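Local coordinates for hypothetical protein (Staphylococcus aureus subsp. aureus, PDB 1QYI) that is of unknown function but probably acts as a hydrolase of the HAD superfamily, many of whose members cleave phosphate esters, at residues F19-S22 and A23-Y27; I55-I59 and F60-K64. One frame throughout, in Å; residues are numbered along the deposited sequence.

Contact 1 of 2, residues F19-S22 and A23-Y27; sequences FDVS and ALTVY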
loop_
_atom_site.group_PDB
_atom_site.type_symbol
_atom_site.label_atom_id
_atom_site.label_comp_id
_atom_site.label_asym_id
_atom_site.label_seq_id
_atom_site.Cartn_x
_atom_site.Cartn_y
_atom_site.Cartn_z
ATOM N N PHE A 19 4.180 4.572 -2.958
ATOM C CA PHE A 19 3.931 5.902 -3.511
ATOM C C PHE A 19 4.800 6.116 -4.761
ATOM O O PHE A 19 4.397 6.816 -5.699
ATOM C CB PHE A 19 4.226 6.969 -2.450
ATOM C CG PHE A 19 3.597 6.680 -1.107
ATOM C CD1 PHE A 19 2.257 6.301 -1.012
ATOM C CD2 PHE A 19 4.343 6.791 0.063
ATOM C CE1 PHE A 19 1.673 6.038 0.223
ATOM C CE2 PHE A 19 3.767 6.529 1.303
ATOM C CZ PHE A 19 2.427 6.151 1.385
ATOM N N ASP A 20 5.987 5.510 -4.765
ATOM C CA ASP A 20 6.899 5.586 -5.901
ATOM C C ASP A 20 6.223 4.890 -7.080
ATOM O O ASP A 20 5.969 5.502 -8.116
ATOM C CB ASP A 20 8.207 4.842 -5.604
ATOM C CG ASP A 20 9.233 5.694 -4.900
ATOM O OD1 ASP A 20 8.898 6.792 -4.382
ATOM O OD2 ASP A 20 10.395 5.237 -4.859
ATOM N N VAL A 21 5.935 3.602 -6.922
ATOM C CA VAL A 21 5.304 2.858 -8.001
ATOM C C VAL A 21 4.031 3.587 -8.419
ATOM O O VAL A 21 3.759 3.728 -9.611
ATOM C CB VAL A 21 4.980 1.412 -7.598
ATOM C CG1 VAL A 21 4.288 0.699 -8.746
ATOM C CG2 VAL A 21 6.273 0.688 -7.237
ATOM N N SER A 22 3.261 4.075 -7.450
ATOM C CA SER A 22 2.049 4.802 -7.781
ATOM C C SER A 22 2.383 5.955 -8.747
ATOM O O SER A 22 1.681 6.159 -9.751
ATOM C CB SER A 22 1.387 5.334 -6.511
ATOM O OG SER A 22 0.267 6.160 -6.830
ATOM N N ALA A 23 3.459 6.693 -8.458
ATOM C CA ALA A 23 3.890 7.804 -9.318
ATOM C C ALA A 23 4.315 7.303 -10.701
ATOM O O ALA A 23 3.897 7.851 -11.718
ATOM C CB ALA A 23 5.047 8.566 -8.666
ATOM N N LEU A 24 5.155 6.271 -10.728
ATOM C CA LEU A 24 5.616 5.690 -11.989
ATOM C C LEU A 24 4.453 5.194 -12.830
ATOM O O LEU A 24 4.507 5.209 -14.056
ATOM C CB LEU A 24 6.558 4.513 -11.743
ATOM C CG LEU A 24 8.002 4.805 -11.358
ATOM C CD1 LEU A 24 8.817 3.526 -11.537
ATOM C CD2 LEU A 24 8.555 5.904 -12.260
ATOM N N THR A 25 3.397 4.741 -12.171
ATOM C CA THR A 25 2.248 4.243 -12.907
ATOM C C THR A 25 1.624 5.364 -13.717
ATOM O O THR A 25 1.508 5.265 -14.941
ATOM C CB THR A 25 1.222 3.639 -11.965
ATOM O OG1 THR A 25 1.785 2.458 -11.382
ATOM C CG2 THR A 25 -0.039 3.267 -12.717
ATOM N N VAL A 26 1.244 6.435 -13.034
ATOM C CA VAL A 26 0.645 7.589 -13.687
ATOM C C VAL A 26 1.547 8.068 -14.825
ATOM O O VAL A 26 1.090 8.317 -15.945
ATOM C CB VAL A 26 0.447 8.726 -12.663
ATOM C CG1 VAL A 26 -0.328 9.874 -13.285
ATOM C CG2 VAL A 26 -0.278 8.191 -11.443
ATOM N N TYR A 27 2.840 8.167 -14.539
ATOM C CA TYR A 27 3.805 8.621 -15.537
ATOM C C TYR A 27 3.898 7.677 -16.758
ATOM O O TYR A 27 3.929 8.129 -17.898
ATOM C CB TYR A 27 5.177 8.807 -14.859
ATOM C CG TYR A 27 6.150 9.706 -15.600
ATOM C CD1 TYR A 27 5.831 11.039 -15.903
ATOM C CD2 TYR A 27 7.396 9.224 -15.998
ATOM C CE1 TYR A 27 6.738 11.862 -16.591
ATOM C CE2 TYR A 27 8.304 10.027 -16.677
ATOM C CZ TYR A 27 7.979 11.335 -16.977
ATOM O OH TYR A 27 8.886 12.090 -17.689
#
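The Val21 carbonyl group takes two bonds from Thr25, one turn further along helix 16-31: one nearly in line with it, one from above its plane. The in-line donor is the backbone N of Thr25, 2.8 Å from Val21 O. Thr25 OG1 approaches the same oxygen 45° out of the carbonyl plane and donates across 2.9 Å. With chi1 at -67°, OG1 sits beside the backbone N of Thr25 and is turned back toward the preceding turn. That bond satisfies the hydroxyl within its own helix, while Val21 CG1 passes obliquely by it at 4.0 Å. Regular helical bonds run from Ala23 N to Phe19 O and from Leu24 N to Asp20 O; the bonds from Thr25 N and Val26 N to Ser22 O are weak. One methyl, CG2 of Val26, comes to 3.3 Å from Ser22 O, and Ala23 CB lies against the carbonyl oxygens of Phe19 and Asp20. The Asp20 carboxylate turns to other partners: OD2 forms a salt bridge with Arg17 and OD1 another with Arg56. This part of helix 16-31 is buried among other helices. Val21 and Thr25 rest on Tyr181 and Trp184 of helix 172-195, Ser22 and Val26 meet Leu81 of helix 77-93, and Leu24 packs on Ile55 of helix 49-60.

Contact 2 of 2, residues I55-I59 and F60-K64; sequences IRNRI and FQKDK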
loop_
_atom_site.group_PDB
_atom_site.type_symbol
_atom_site.label_atom_id
_atom_site.label_comp_id
_atom_site.label_asym_id
_atom_site.label_seq_id
_atom_site.Cartn_x
_atom_site.Cartn_y
_atom_site.Cartn_z
ATOM N N ILE A 55 10.313 11.848 -10.764
ATOM C CA ILE A 55 9.000 11.560 -11.326
ATOM C C ILE A 55 7.916 11.760 -10.264
ATOM O O ILE A 55 6.952 12.500 -10.478
ATOM C CB ILE A 55 9.000 10.116 -11.893
ATOM C CG1 ILE A 55 9.945 10.082 -13.106
ATOM C CG2 ILE A 55 7.583 9.666 -12.239
ATOM C CD1 ILE A 55 10.449 8.713 -13.517
ATOM N N ARG A 56 8.105 11.107 -9.121
ATOM C CA ARG A 56 7.188 11.192 -7.992
ATOM C C ARG A 56 6.975 12.644 -7.583
ATOM O O ARG A 56 5.855 13.081 -7.288
ATOM C CB ARG A 56 7.761 10.427 -6.804
ATOM C CG ARG A 56 6.939 10.575 -5.541
ATOM C CD ARG A 56 7.507 9.756 -4.401
ATOM N NE ARG A 56 6.870 10.137 -3.155
ATOM C CZ ARG A 56 6.942 9.443 -2.030
ATOM N NH1 ARG A 56 7.635 8.311 -1.989
ATOM N NH2 ARG A 56 6.310 9.883 -0.946
ATOM N N ASN A 57 8.072 13.380 -7.548
ATOM C CA ASN A 57 8.024 14.774 -7.182
ATOM C C ASN A 57 7.167 15.558 -8.164
ATOM O O ASN A 57 6.336 16.368 -7.757
ATOM C CB ASN A 57 9.429 15.351 -7.145
ATOM C CG ASN A 57 9.425 16.823 -6.862
ATOM O OD1 ASN A 57 8.844 17.268 -5.874
ATOM N ND2 ASN A 57 10.070 17.599 -7.727
ATOM N N ARG A 58 7.360 15.322 -9.458
ATOM C CA ARG A 58 6.581 16.031 -10.470
ATOM C C ARG A 58 5.100 15.666 -10.423
ATOM O O ARG A 58 4.240 16.545 -10.385
ATOM C CB ARG A 58 7.108 15.729 -11.874
ATOM C CG ARG A 58 8.460 16.311 -12.215
ATOM C CD ARG A 58 8.706 16.107 -13.697
ATOM N NE ARG A 58 7.719 16.847 -14.489
ATOM C CZ ARG A 58 7.414 16.585 -15.757
ATOM N NH1 ARG A 58 8.015 15.588 -16.398
ATOM N NH2 ARG A 58 6.509 17.322 -16.385
ATOM N N ILE A 59 4.813 14.367 -10.441
ATOM C CA ILE A 59 3.436 13.877 -10.425
ATOM C C ILE A 59 2.652 14.358 -9.201
ATOM O O ILE A 59 1.595 14.967 -9.346
ATOM C CB ILE A 59 3.389 12.317 -10.485
ATOM C CG1 ILE A 59 4.115 11.810 -11.731
ATOM C CG2 ILE A 59 1.939 11.833 -10.519
ATOM C CD1 ILE A 59 3.548 12.351 -13.041
ATOM N N PHE A 60 3.173 14.102 -8.002
ATOM C CA PHE A 60 2.490 14.498 -6.774
ATOM C C PHE A 60 2.790 15.896 -6.211
ATOM O O PHE A 60 2.213 16.287 -5.193
ATOM C CB PHE A 60 2.736 13.453 -5.675
ATOM C CG PHE A 60 2.205 12.087 -5.997
ATOM C CD1 PHE A 60 0.885 11.917 -6.392
ATOM C CD2 PHE A 60 3.027 10.964 -5.892
ATOM C CE1 PHE A 60 0.382 10.645 -6.681
ATOM C CE2 PHE A 60 2.535 9.687 -6.176
ATOM C CZ PHE A 60 1.212 9.526 -6.571
ATOM N N GLN A 61 3.683 16.635 -6.866
ATOM C CA GLN A 61 4.046 17.986 -6.438
ATOM C C GLN A 61 4.542 18.034 -4.991
ATOM O O GLN A 61 3.895 18.609 -4.107
ATOM C CB GLN A 61 2.851 18.920 -6.606
ATOM C CG GLN A 61 2.348 18.998 -8.028
ATOM C CD GLN A 61 3.246 19.826 -8.924
ATOM O OE1 GLN A 61 3.257 21.056 -8.849
ATOM N NE2 GLN A 61 4.014 19.154 -9.770
ATOM N N LYS A 62 5.699 17.431 -4.755
ATOM C CA LYS A 62 6.281 17.390 -3.424
ATOM C C LYS A 62 5.385 16.611 -2.478
ATOM O O LYS A 62 5.399 16.839 -1.269
ATOM C CB LYS A 62 6.503 18.801 -2.867
ATOM C CG LYS A 62 7.778 19.499 -3.358
ATOM C CD LYS A 62 9.036 18.711 -2.987
ATOM C CE LYS A 62 10.297 19.419 -3.465
ATOM N NZ LYS A 62 11.548 18.693 -3.096
ATOM N N ASP A 63 4.599 15.696 -3.031
ATOM C CA ASP A 63 3.712 14.870 -2.220
ATOM C C ASP A 63 2.496 15.607 -1.673
ATOM O O ASP A 63 1.743 15.064 -0.855
ATOM C CB ASP A 63 4.504 14.236 -1.081
ATOM C CG ASP A 63 5.296 13.035 -1.541
ATOM O OD1 ASP A 63 5.543 12.915 -2.768
ATOM O OD2 ASP A 63 5.686 12.216 -0.680
ATOM N N LYS A 64 2.298 16.839 -2.136
ATOM C CA LYS A 64 1.154 17.628 -1.712
ATOM C C LYS A 64 -0.136 16.918 -2.137
ATOM O O LYS A 64 -1.061 16.792 -1.341
ATOM C CB LYS A 64 1.255 19.044 -2.305
ATOM C CG LYS A 64 2.310 19.918 -1.599
ATOM C CD LYS A 64 2.310 21.390 -2.037
ATOM C CE LYS A 64 2.715 21.573 -3.496
ATOM N NZ LYS A 64 2.867 23.018 -3.858
#
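Charge pairing joins Arg56 to Asp63 across the end of helix 49-60. The extended Arg56 chain, with CG anti to the backbone N (chi1 174°), presents one guanidinium edge to the carboxylate, the two planes only 9° apart. NE donates to the syn lone pair of Asp63 OD1 at 3.1 Å, and NH2 faces OD2 at a doubtfully short 2.4 Å. Asp63 on this edge and Glu16 and Asp20 at NH1 probably offset the charge and fix the guanidinium's rotation.

Backbone bonds close the helix: Phe60 N reaches Arg56 O at 3.0 Å, and Lys62 N meets Asn57 O at 3.2 Å on an in-plane lone pair. Side chains also bond to backbone: Gln61, bent back, donates from NE2 in plane to Arg58 O at 2.7 Å. Asn57 OD1 takes a weak bond from Lys62 N, with Lys62 CD 3.2 Å away.

Apolar contacts are few. Arg56 CG lies at the Phe60 ring edge, 3.9 Å from CD2, and Ile59 CG2 sits over a face toward the rim.

Positive phi at Gln61 and the six-to-one Lys62-Asn57 bond resemble a Schellman ending, but Gln61 NE2, not its backbone N, takes Arg58 O; a type I' turn, Gln61 to Lys64, leads into helix 64-71.

Contacts 1 and 2 lie on successive helices, 16-31 and 49-60, with centres about 10 Å apart, and they touch directly. Their polar join is the salt bridge from Arg56 NH1 to Asp20 OD1, 3.1 Å long, which ties the last turn of helix 49-60 to the turn of contact 1. Beside it, Ala23 CB packs 3.5 Å from Arg56 CA. The far end of the Phe60 ring also reaches contact 1, with CZ 3.5 Å from Ser22 OG and CE2 3.5 Å from Phe19 O. Both belong to the helical part of the chain that follows strand 3-6 and stands apart from the parallel sheet, consistent with the inserted cap of HAD-like hydrolases.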